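Putidaredoxin reductase (Pseudomonas putida, PDB 1Q1R) probably passes electrons from NADH through its bound FAD to the iron-sulfur protein putidaredoxin, which supplies the cytochrome P450cam monooxygenase. Local coordinates at residues G157-L162 / S331-I336; P191-F196 / A373-N378; E163-A168 / M173-L178; A195-L200 / L338-L343. All blocks are in the same frame, centred on the assembly; numbering follows the deposited sequence.

Contact 1 of 4, residues G157-L162 / S331-I336; sequences GGYIGL and SDQYEI. With FAD (flavin-adenine dinucleotide), chain C.
L162 lays its CB against the amide of Q333, with CB 3.5 Å from OE1, and the two side chains run obliquely past one another. One helical turn earlier, Y159 brings the CD2 corner of its ring to the same strand, where CD2 lies 3.7 Å from S331 CB. The amide nitrogen of Q333 comes up at the edge of that ring, near its plane, with NE2 3.8 Å from Y159 CD2.

What fixes the amide is a nearly straight hydrogen bond of 2.9 Å from Q333 NE2 to S331 OG (172° at the hydrogen), with OG close to the amide plane. S331 can accept it because OG stands anti to its own backbone N (chi1 177°), on the side of the strand that faces the helix; the same hydroxyl is hydrogen-bonded to E163. Q333 OE1 in turn pairs with H201 of helix 191-204, so OE1 and one N-H of this buried amide each have a partner. With an alanine here instead of the glutamine, H201 and the S331 hydroxyl would each probably lose a partner, and a gap would open beside L162.

G158 occupies the N-cap position of the helix, and on another side of that helix I160 places CD1 3.5 Å from C6 of the flavin. A type I' turn from Q333 to I336 connects strands 328-333 and 336-342 as a beta hairpin. The glycine-rich turn and helix start are consistent with the GxGxxG pattern of a Rossmann-type domain, probably the NADH-binding one of a glutathione reductase fold, here packed against the C-terminal domain.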
# COMPACT_ATOMS: atom_id res chain seq x y z
N GLY A 157 12.30 -2.80 6.94
CA GLY A 157 11.52 -3.92 7.45
C GLY A 157 10.01 -3.82 7.44
O GLY A 157 9.35 -4.37 8.33
N GLY A 158 9.44 -3.12 6.46
CA GLY A 158 8.00 -3.02 6.36
C GLY A 158 7.46 -4.29 5.73
O GLY A 158 8.23 -5.21 5.45
N TYR A 159 6.15 -4.37 5.50
CA TYR A 159 5.56 -5.57 4.90
C TYR A 159 6.16 -5.94 3.55
O TYR A 159 6.38 -7.11 3.26
CB TYR A 159 4.04 -5.43 4.76
CG TYR A 159 3.29 -5.50 6.08
CD1 TYR A 159 2.87 -4.34 6.73
CD2 TYR A 159 3.02 -6.72 6.68
CE1 TYR A 159 2.20 -4.40 7.95
CE2 TYR A 159 2.36 -6.80 7.91
CZ TYR A 159 1.95 -5.63 8.53
OH TYR A 159 1.29 -5.70 9.74
N ILE A 160 6.42 -4.94 2.71
CA ILE A 160 6.99 -5.23 1.40
C ILE A 160 8.40 -5.77 1.55
O ILE A 160 8.79 -6.71 0.85
CB ILE A 160 7.00 -3.97 0.49
CG1 ILE A 160 5.61 -3.33 0.46
CG2 ILE A 160 7.43 -4.36 -0.92
CD1 ILE A 160 4.48 -4.31 0.17
N GLY A 161 9.17 -5.20 2.47
CA GLY A 161 10.53 -5.68 2.69
C GLY A 161 10.48 -7.14 3.11
O GLY A 161 11.27 -7.97 2.64
N LEU A 162 9.55 -7.45 4.00
CA LEU A 162 9.38 -8.82 4.49
C LEU A 162 8.92 -9.75 3.37
O LEU A 162 9.35 -10.91 3.29
CB LEU A 162 8.37 -8.84 5.63
CG LEU A 162 8.84 -8.08 6.88
CD1 LEU A 162 7.69 -7.98 7.89
CD2 LEU A 162 10.04 -8.80 7.48
N SER A 331 -1.08 -9.26 3.58
CA SER A 331 0.31 -9.51 3.25
C SER A 331 0.45 -11.01 3.10
O SER A 331 -0.19 -11.78 3.83
CB SER A 331 1.23 -9.00 4.36
OG SER A 331 2.59 -9.30 4.08
N ASP A 332 1.27 -11.44 2.15
CA ASP A 332 1.51 -12.86 1.92
C ASP A 332 2.99 -13.11 2.14
O ASP A 332 3.83 -12.59 1.41
CB ASP A 332 1.15 -13.25 0.49
CG ASP A 332 -0.34 -13.23 0.22
OD1 ASP A 332 -0.74 -13.44 -0.95
OD2 ASP A 332 -1.12 -13.00 1.18
N GLN A 333 3.30 -13.91 3.15
CA GLN A 333 4.67 -14.26 3.47
C GLN A 333 4.71 -15.75 3.78
O GLN A 333 3.96 -16.22 4.64
CB GLN A 333 5.15 -13.45 4.68
CG GLN A 333 5.18 -11.94 4.45
CD GLN A 333 5.45 -11.17 5.73
OE1 GLN A 333 6.29 -11.56 6.54
NE2 GLN A 333 4.75 -10.06 5.91
N TYR A 334 5.56 -16.49 3.07
CA TYR A 334 5.67 -17.93 3.27
C TYR A 334 4.30 -18.60 3.28
O TYR A 334 4.00 -19.40 4.17
CB TYR A 334 6.41 -18.23 4.58
CG TYR A 334 7.73 -17.51 4.73
CD1 TYR A 334 7.89 -16.51 5.68
CD2 TYR A 334 8.81 -17.82 3.90
CE1 TYR A 334 9.11 -15.84 5.82
CE2 TYR A 334 10.03 -17.15 4.03
CZ TYR A 334 10.17 -16.16 4.99
OH TYR A 334 11.37 -15.51 5.12
N GLU A 335 3.47 -18.27 2.30
CA GLU A 335 2.13 -18.85 2.17
C GLU A 335 1.24 -18.65 3.39
O GLU A 335 0.24 -19.36 3.55
CB GLU A 335 2.23 -20.36 1.87
CG GLU A 335 2.87 -20.69 0.52
CD GLU A 335 3.04 -22.19 0.32
OE1 GLU A 335 2.02 -22.91 0.30
OE2 GLU A 335 4.19 -22.64 0.18
N ILE A 336 1.59 -17.70 4.25
CA ILE A 336 0.79 -17.41 5.44
C ILE A 336 -0.23 -16.32 5.11
O ILE A 336 0.12 -15.29 4.54
CB ILE A 336 1.68 -16.94 6.60
CG1 ILE A 336 2.59 -18.08 7.06
CG2 ILE A 336 0.82 -16.44 7.75
CD1 ILE A 336 3.55 -17.69 8.16
PA FAD C . 0.18 4.30 -7.75
O1A FAD C . 1.48 4.87 -7.34
O2A FAD C . 0.08 2.83 -7.94
O5B FAD C . -0.31 5.00 -9.10
C5B FAD C . -0.09 6.40 -9.34
C4B FAD C . 0.39 6.57 -10.80
O4B FAD C . 0.25 7.98 -11.20
C3B FAD C . 1.89 6.24 -10.93
O3B FAD C . 2.12 5.59 -12.18
C2B FAD C . 2.54 7.60 -10.94
O2B FAD C . 3.78 7.55 -11.65
C1B FAD C . 1.53 8.41 -11.73
N9A FAD C . 1.72 9.88 -11.64
C8A FAD C . 2.01 10.60 -10.54
N7A FAD C . 2.13 11.89 -10.87
C5A FAD C . 1.91 11.99 -12.18
C6A FAD C . 1.90 13.07 -13.07
N6A FAD C . 2.16 14.30 -12.65
N1A FAD C . 1.62 12.84 -14.38
C2A FAD C . 1.37 11.60 -14.83
N3A FAD C . 1.38 10.56 -13.98
C4A FAD C . 1.64 10.73 -12.66
N1 FAD C . -1.71 -3.19 -0.96
C2 FAD C . -2.53 -4.15 -0.34
O2 FAD C . -3.64 -3.84 0.08
N3 FAD C . -2.07 -5.48 -0.23
C4 FAD C . -0.80 -5.83 -0.73
O4 FAD C . -0.43 -7.00 -0.66
C4X FAD C . 0.02 -4.87 -1.35
N5 FAD C . 1.22 -5.21 -1.89
C5X FAD C . 2.01 -4.32 -2.55
C6 FAD C . 3.23 -4.72 -3.12
C7 FAD C . 4.03 -3.80 -3.83
C7M FAD C . 5.38 -4.26 -4.41
C8 FAD C . 3.60 -2.46 -3.98
C8M FAD C . 4.42 -1.43 -4.77
C9 FAD C . 2.37 -2.05 -3.42
C9A FAD C . 1.58 -2.98 -2.70
N10 FAD C . 0.33 -2.59 -2.13
C10 FAD C . -0.45 -3.55 -1.46
C1' FAD C . -0.14 -1.18 -2.24
C2' FAD C . -1.21 -1.04 -3.33
O2' FAD C . -0.74 -1.68 -4.52
C3' FAD C . -1.53 0.44 -3.62
O3' FAD C . -1.90 1.08 -2.39
C4' FAD C . -2.68 0.56 -4.63
O4' FAD C . -2.31 -0.09 -5.85
C5' FAD C . -3.03 2.02 -4.93
O5' FAD C . -2.01 2.68 -5.71
P FAD C . -2.34 4.11 -6.38
O1P FAD C . -3.03 3.87 -7.66
O2P FAD C . -3.04 4.93 -5.36
O3P FAD C . -0.89 4.78 -6.62

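Contact 2 of 4, residues P191-F196 / A373-N378; sequences PPVSAF and AVDTVN
F196 and V377 reach for each other from opposite directions, one from helix 191-204 and the other from strand 370-377. The phenyl ring extends from the helix with CG anti to the backbone N (chi1 164°), and its far atom CZ lies 4.1 Å from V377 CG1. The methyl approaches the ring obliquely, in a purely apolar touch. A long flat side chain suits the helix position because it spans the distance to the sheet, while a short branched valine suits a strand and offers a compact methyl surface. F361, on the neighbouring strand 360-367, meets the same phenyl ring edge-to-face.

This is a helix laid on one side of the five-stranded antiparallel sheet of the C-terminal domain. D375 and V377, two residues apart, both turn toward the helix, whereas T376 between them directs its side chain to F383 of helix 380-391.

One turn before F196, V193 faces D375, the nearest backbone pair of the two segments, with CA atoms 8.9 Å apart. Their side chains meet more loosely: V193 CG1 is 4.4 Å from D375 OD1. OD1 of the buried carboxylate shares a weak hydrogen bond with the Y365 hydroxyl, and V193 also rests on Y365.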
# COMPACT_ATOMS: atom_id res chain seq x y z
N PRO A 191 4.88 -5.50 20.13
CA PRO A 191 6.12 -6.27 20.25
C PRO A 191 5.99 -7.77 19.99
O PRO A 191 6.73 -8.33 19.19
CB PRO A 191 6.58 -5.95 21.66
CG PRO A 191 6.16 -4.52 21.81
CD PRO A 191 4.76 -4.53 21.24
N PRO A 192 5.03 -8.44 20.66
CA PRO A 192 4.88 -9.88 20.44
C PRO A 192 4.55 -10.24 18.99
O PRO A 192 4.79 -11.37 18.55
CB PRO A 192 3.77 -10.26 21.41
CG PRO A 192 2.96 -9.01 21.53
CD PRO A 192 4.02 -7.94 21.62
N VAL A 193 4.01 -9.28 18.24
CA VAL A 193 3.68 -9.51 16.84
C VAL A 193 4.96 -9.38 16.02
O VAL A 193 5.18 -10.12 15.07
CB VAL A 193 2.62 -8.51 16.35
CG1 VAL A 193 2.41 -8.65 14.85
CG2 VAL A 193 1.30 -8.75 17.08
N SER A 194 5.81 -8.42 16.39
CA SER A 194 7.08 -8.22 15.71
C SER A 194 7.91 -9.47 15.96
O SER A 194 8.59 -9.98 15.06
CB SER A 194 7.82 -7.00 16.28
OG SER A 194 7.13 -5.80 15.99
N ALA A 195 7.84 -9.96 17.19
CA ALA A 195 8.57 -11.15 17.58
C ALA A 195 8.17 -12.32 16.69
O ALA A 195 9.01 -13.11 16.27
CB ALA A 195 8.29 -11.48 19.05
N PHE A 196 6.87 -12.43 16.42
CA PHE A 196 6.38 -13.51 15.57
C PHE A 196 7.04 -13.44 14.19
O PHE A 196 7.60 -14.43 13.71
CB PHE A 196 4.86 -13.41 15.41
CG PHE A 196 4.32 -14.23 14.27
CD1 PHE A 196 4.26 -15.62 14.36
CD2 PHE A 196 3.92 -13.61 13.10
CE1 PHE A 196 3.80 -16.38 13.28
CE2 PHE A 196 3.46 -14.35 12.02
CZ PHE A 196 3.40 -15.74 12.11
N ALA A 373 -8.10 -2.34 16.17
CA ALA A 373 -7.71 -3.12 15.01
C ALA A 373 -7.46 -4.57 15.39
O ALA A 373 -7.35 -4.91 16.56
CB ALA A 373 -6.45 -2.53 14.38
N VAL A 374 -7.39 -5.43 14.38
CA VAL A 374 -7.12 -6.84 14.60
C VAL A 374 -6.22 -7.36 13.49
O VAL A 374 -6.50 -7.15 12.31
CB VAL A 374 -8.41 -7.68 14.61
CG1 VAL A 374 -8.07 -9.13 14.95
CG2 VAL A 374 -9.41 -7.12 15.62
N ASP A 375 -5.13 -8.00 13.88
CA ASP A 375 -4.22 -8.59 12.91
C ASP A 375 -4.53 -10.09 12.99
O ASP A 375 -4.46 -10.68 14.07
CB ASP A 375 -2.76 -8.34 13.30
CG ASP A 375 -2.34 -6.88 13.14
OD1 ASP A 375 -1.26 -6.52 13.66
OD2 ASP A 375 -3.07 -6.09 12.50
N THR A 376 -4.90 -10.69 11.87
CA THR A 376 -5.18 -12.12 11.87
C THR A 376 -4.15 -12.87 11.05
O THR A 376 -3.70 -12.39 10.00
CB THR A 376 -6.59 -12.42 11.31
OG1 THR A 376 -6.66 -12.02 9.93
CG2 THR A 376 -7.65 -11.66 12.10
N VAL A 377 -3.76 -14.04 11.54
CA VAL A 377 -2.78 -14.88 10.87
C VAL A 377 -3.42 -16.23 10.59
O VAL A 377 -3.63 -17.04 11.50
CB VAL A 377 -1.53 -15.07 11.75
CG1 VAL A 377 -0.58 -16.07 11.12
CG2 VAL A 377 -0.83 -13.73 11.95
N ASN A 378 -3.73 -16.47 9.32
CA ASN A 378 -4.39 -17.70 8.88
C ASN A 378 -5.75 -17.86 9.54
O ASN A 378 -6.16 -18.97 9.87
CB ASN A 378 -3.52 -18.93 9.16
CG ASN A 378 -2.36 -19.07 8.17
OD1 ASN A 378 -2.47 -18.68 7.01
ND2 ASN A 378 -1.26 -19.65 8.63

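Contact 3 of 4, residues E163-A168 / M173-L178; sequences EVAATA and MHVTLL
The carbonyl oxygen of A168 accepts a hydrogen bond of 3.1 Å from the backbone N of M173, nearly straight at the hydrogen (169°), though the donor sits well off the carbonyl plane. It links the last turns of helix 159-170 to the residue that leads into strand 174-178, across a connection of just four residues.

Beyond this bond the contact is apolar. A168 CB fits close to the valine opposite, 3.7 Å from V175 CG2, and touches the sulfur of M173, with SD 4.0 Å from the same CB. Three residues back, A165 CB meets V175 CG1 at 4.1 Å. V175 can serve both alanines because its two methyls diverge: CG1 stands anti to the backbone N (chi1 -171°), and CG2 beside it. A165 also touches L177, whose CD1 lies 4.2 Å from A165 CB.

Alanine is apt at both helix positions, since its small side chain lets the axes of 163-168 and 174-178 approach to 8.7 Å, while the branched residues of the strand supply the bulk between them. V175 and L177 of the strand, and M173 just before it, direct their CB toward the helix; H174 and T176 direct theirs away. These two segments run almost antiparallel, at 167°, as expected of the second half of a beta-alpha-beta unit: strand 151-155, helix 159-170 and strand 174-178 in the parallel sheet of a Rossmann-type domain.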
# COMPACT_ATOMS: atom_id res chain seq x y z
N GLU A 163 8.03 -9.26 2.51
CA GLU A 163 7.55 -10.08 1.40
C GLU A 163 8.68 -10.33 0.40
O GLU A 163 8.77 -11.40 -0.20
CB GLU A 163 6.37 -9.40 0.72
CG GLU A 163 5.08 -9.56 1.51
CD GLU A 163 3.89 -8.90 0.85
OE1 GLU A 163 4.02 -8.50 -0.33
OE2 GLU A 163 2.83 -8.79 1.50
N VAL A 164 9.55 -9.34 0.23
CA VAL A 164 10.68 -9.49 -0.67
C VAL A 164 11.62 -10.54 -0.09
O VAL A 164 12.07 -11.45 -0.79
CB VAL A 164 11.44 -8.15 -0.83
CG1 VAL A 164 12.82 -8.40 -1.42
CG2 VAL A 164 10.64 -7.22 -1.73
N ALA A 165 11.91 -10.43 1.21
CA ALA A 165 12.79 -11.39 1.88
C ALA A 165 12.25 -12.81 1.77
O ALA A 165 12.99 -13.74 1.48
CB ALA A 165 12.96 -11.00 3.36
N ALA A 166 10.95 -12.98 2.01
CA ALA A 166 10.32 -14.30 1.94
C ALA A 166 10.47 -14.88 0.53
O ALA A 166 10.78 -16.06 0.37
CB ALA A 166 8.84 -14.21 2.31
N THR A 167 10.27 -14.05 -0.48
CA THR A 167 10.39 -14.51 -1.86
C THR A 167 11.84 -14.86 -2.21
O THR A 167 12.09 -15.86 -2.88
CB THR A 167 9.86 -13.44 -2.85
OG1 THR A 167 8.49 -13.18 -2.55
CG2 THR A 167 9.96 -13.94 -4.29
N ALA A 168 12.78 -14.05 -1.74
CA ALA A 168 14.19 -14.31 -2.01
C ALA A 168 14.64 -15.59 -1.32
O ALA A 168 15.40 -16.38 -1.88
CB ALA A 168 15.05 -13.14 -1.55
N MET A 173 18.25 -17.66 -1.93
CA MET A 173 19.30 -16.66 -1.84
C MET A 173 19.72 -16.59 -0.37
O MET A 173 19.03 -17.11 0.51
CB MET A 173 18.78 -15.28 -2.24
CG MET A 173 18.44 -15.09 -3.70
SD MET A 173 18.22 -13.34 -4.03
CE MET A 173 19.94 -12.84 -4.37
N HIS A 174 20.87 -15.97 -0.12
CA HIS A 174 21.35 -15.76 1.25
C HIS A 174 20.74 -14.39 1.51
O HIS A 174 21.08 -13.42 0.84
CB HIS A 174 22.88 -15.68 1.27
CG HIS A 174 23.44 -15.29 2.60
ND1 HIS A 174 23.32 -14.02 3.12
CD2 HIS A 174 24.12 -16.01 3.53
CE1 HIS A 174 23.91 -13.97 4.30
NE2 HIS A 174 24.39 -15.16 4.58
N VAL A 175 19.84 -14.31 2.49
CA VAL A 175 19.15 -13.05 2.76
C VAL A 175 19.39 -12.41 4.12
O VAL A 175 19.32 -13.07 5.16
CB VAL A 175 17.62 -13.25 2.59
CG1 VAL A 175 16.91 -11.91 2.65
CG2 VAL A 175 17.32 -13.97 1.29
N THR A 176 19.66 -11.10 4.10
CA THR A 176 19.88 -10.30 5.30
C THR A 176 18.93 -9.10 5.20
O THR A 176 18.88 -8.42 4.17
CB THR A 176 21.34 -9.76 5.40
OG1 THR A 176 22.26 -10.86 5.41
CG2 THR A 176 21.51 -8.95 6.67
N LEU A 177 18.18 -8.83 6.26
CA LEU A 177 17.27 -7.69 6.25
C LEU A 177 17.65 -6.72 7.35
O LEU A 177 17.86 -7.12 8.50
CB LEU A 177 15.82 -8.15 6.41
CG LEU A 177 14.76 -7.05 6.27
CD1 LEU A 177 13.45 -7.63 5.76
CD2 LEU A 177 14.57 -6.36 7.61
N LEU A 178 17.71 -5.44 7.00
CA LEU A 178 18.11 -4.41 7.96
C LEU A 178 17.01 -3.40 8.24
O LEU A 178 16.33 -2.93 7.32
CB LEU A 178 19.33 -3.66 7.42
CG LEU A 178 20.46 -4.51 6.84
CD1 LEU A 178 21.51 -3.60 6.23
CD2 LEU A 178 21.06 -5.39 7.92

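Contact 4 of 4, residues A195-L200 / L338-L343; sequences AFYEHL and LKMVGL
This is a buried helix-to-sheet contact: an aromatic side chain of helix 191-204 set against strand 336-342 in the antiparallel sheet of the C-terminal domain. The backbones stay well apart, with the nearest CA atoms, those of Y197 and L338, separated by 10.9 Å, and the length of Y197 spans the interval.

Y197 and L338 extend toward each other from opposite directions. The ring receives the leucine at its edge, in plane, where L338 CD1 lies 3.6 Å from Y197 CE2. The hydroxyl reaches further and meets both branches of the leucine, Y197 OH standing 3.4 Å from L338 CD2 and 3.5 Å from L338 CD1. M340, on the same side of the strand, bends at chi2 (63°) and again at chi3, which brings its CE 4.0 Å from the tyrosine OH. Over one face of the ring lies the neighbouring phenyl, with F196 CD2 4.0 Å above the centre.

A forked leucine suits the spot because its two methyls spread round the end of the ring, and the flexible methionine fills in beside it. Were Y197 exchanged for an alanine, the L338 methyls would probably lose their ring, a gap would open between helix and sheet, and F196 would lack the ring it lies against.

No hydrogen bond joins the two segments, so the contact depends on shape and on the exclusion of water, with the phenolic oxygen held among methyl groups of L338 and M340 on the strand side.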
# COMPACT_ATOMS: atom_id res chain seq x y z
N ALA A 195 7.84 -9.96 17.19
CA ALA A 195 8.57 -11.15 17.58
C ALA A 195 8.17 -12.32 16.69
O ALA A 195 9.01 -13.11 16.27
CB ALA A 195 8.29 -11.48 19.05
N PHE A 196 6.87 -12.43 16.42
CA PHE A 196 6.38 -13.51 15.57
C PHE A 196 7.04 -13.44 14.19
O PHE A 196 7.60 -14.43 13.71
CB PHE A 196 4.86 -13.41 15.41
CG PHE A 196 4.32 -14.23 14.27
CD1 PHE A 196 4.26 -15.62 14.36
CD2 PHE A 196 3.92 -13.61 13.10
CE1 PHE A 196 3.80 -16.38 13.28
CE2 PHE A 196 3.46 -14.35 12.02
CZ PHE A 196 3.40 -15.74 12.11
N TYR A 197 6.99 -12.27 13.56
CA TYR A 197 7.59 -12.10 12.24
C TYR A 197 9.10 -12.32 12.23
O TYR A 197 9.63 -13.02 11.37
CB TYR A 197 7.29 -10.71 11.68
CG TYR A 197 5.87 -10.55 11.17
CD1 TYR A 197 4.93 -9.82 11.88
CD2 TYR A 197 5.48 -11.13 9.96
CE1 TYR A 197 3.62 -9.67 11.41
CE2 TYR A 197 4.18 -10.99 9.48
CZ TYR A 197 3.26 -10.26 10.21
OH TYR A 197 1.97 -10.10 9.74
N GLU A 198 9.79 -11.72 13.20
CA GLU A 198 11.24 -11.88 13.27
C GLU A 198 11.62 -13.35 13.42
O GLU A 198 12.53 -13.84 12.73
CB GLU A 198 11.79 -11.03 14.43
CG GLU A 198 11.79 -9.54 14.09
CD GLU A 198 12.20 -8.65 15.25
OE1 GLU A 198 13.04 -9.09 16.06
OE2 GLU A 198 11.70 -7.51 15.33
N HIS A 199 10.92 -14.08 14.28
CA HIS A 199 11.21 -15.50 14.46
C HIS A 199 10.81 -16.29 13.22
O HIS A 199 11.50 -17.22 12.80
CB HIS A 199 10.47 -16.04 15.69
CG HIS A 199 10.64 -17.51 15.90
ND1 HIS A 199 9.75 -18.45 15.41
CD2 HIS A 199 11.63 -18.22 16.51
CE1 HIS A 199 10.18 -19.66 15.72
NE2 HIS A 199 11.31 -19.55 16.38
N LEU A 200 9.69 -15.91 12.62
CA LEU A 200 9.20 -16.57 11.42
C LEU A 200 10.27 -16.53 10.32
O LEU A 200 10.65 -17.57 9.77
CB LEU A 200 7.91 -15.88 10.98
CG LEU A 200 6.96 -16.45 9.92
CD1 LEU A 200 7.09 -15.63 8.67
CD2 LEU A 200 7.21 -17.92 9.68
N LEU A 338 -1.93 -13.37 5.97
CA LEU A 338 -1.90 -12.25 6.89
C LEU A 338 -2.91 -11.20 6.47
O LEU A 338 -2.81 -10.62 5.39
CB LEU A 338 -0.49 -11.65 6.91
CG LEU A 338 0.62 -12.66 7.21
CD1 LEU A 338 1.98 -12.10 6.84
CD2 LEU A 338 0.56 -13.02 8.69
N LYS A 339 -3.91 -10.96 7.32
CA LYS A 339 -4.94 -9.97 7.03
C LYS A 339 -5.11 -9.04 8.22
O LYS A 339 -5.32 -9.49 9.35
CB LYS A 339 -6.26 -10.66 6.68
CG LYS A 339 -6.13 -11.66 5.55
CD LYS A 339 -7.48 -12.18 5.07
CE LYS A 339 -8.22 -11.12 4.26
NZ LYS A 339 -9.53 -11.63 3.74
N MET A 340 -5.00 -7.75 7.96
CA MET A 340 -5.10 -6.74 9.01
C MET A 340 -6.29 -5.81 8.78
O MET A 340 -6.52 -5.35 7.66
CB MET A 340 -3.81 -5.91 9.04
CG MET A 340 -2.51 -6.69 9.27
SD MET A 340 -2.02 -7.93 8.01
CE MET A 340 -1.87 -9.41 9.05
N VAL A 341 -7.05 -5.55 9.85
CA VAL A 341 -8.19 -4.64 9.76
C VAL A 341 -8.10 -3.57 10.84
O VAL A 341 -7.73 -3.86 11.98
CB VAL A 341 -9.54 -5.39 9.90
CG1 VAL A 341 -9.58 -6.17 11.21
CG2 VAL A 341 -10.69 -4.40 9.84
N GLY A 342 -8.42 -2.34 10.47
CA GLY A 342 -8.38 -1.23 11.41
C GLY A 342 -7.01 -0.61 11.55
O GLY A 342 -6.04 -1.05 10.92
N LEU A 343 -6.93 0.43 12.37
CA LEU A 343 -5.69 1.15 12.62
C LEU A 343 -5.35 0.99 14.10
O LEU A 343 -6.13 1.37 14.97
CB LEU A 343 -5.85 2.63 12.26
CG LEU A 343 -6.34 2.86 10.83
CD1 LEU A 343 -6.55 4.34 10.58
CD2 LEU A 343 -5.33 2.28 9.84

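Going along the chain from the N terminus, residues 157-162 open contact 1, which closes only at 331-336. Contact 3 is nested within that span, joining the helix begun at 159 to the strand that follows it. Helix 191-204 then starts contacts 2 and 4, which share A195 and F196 and finish on neighbouring strands, contact 4 at 338-343 and contact 2 at 373-378; both cross contact 1. Contact 3 is local to the Rossmann-type unit, while the other three bring two consecutive helices onto the C-terminal antiparallel sheet. E163 of contact 3 also reaches the backbone N of D332 in contact 1, and backbone bonds between strands join contact 4 to contacts 1 and 2.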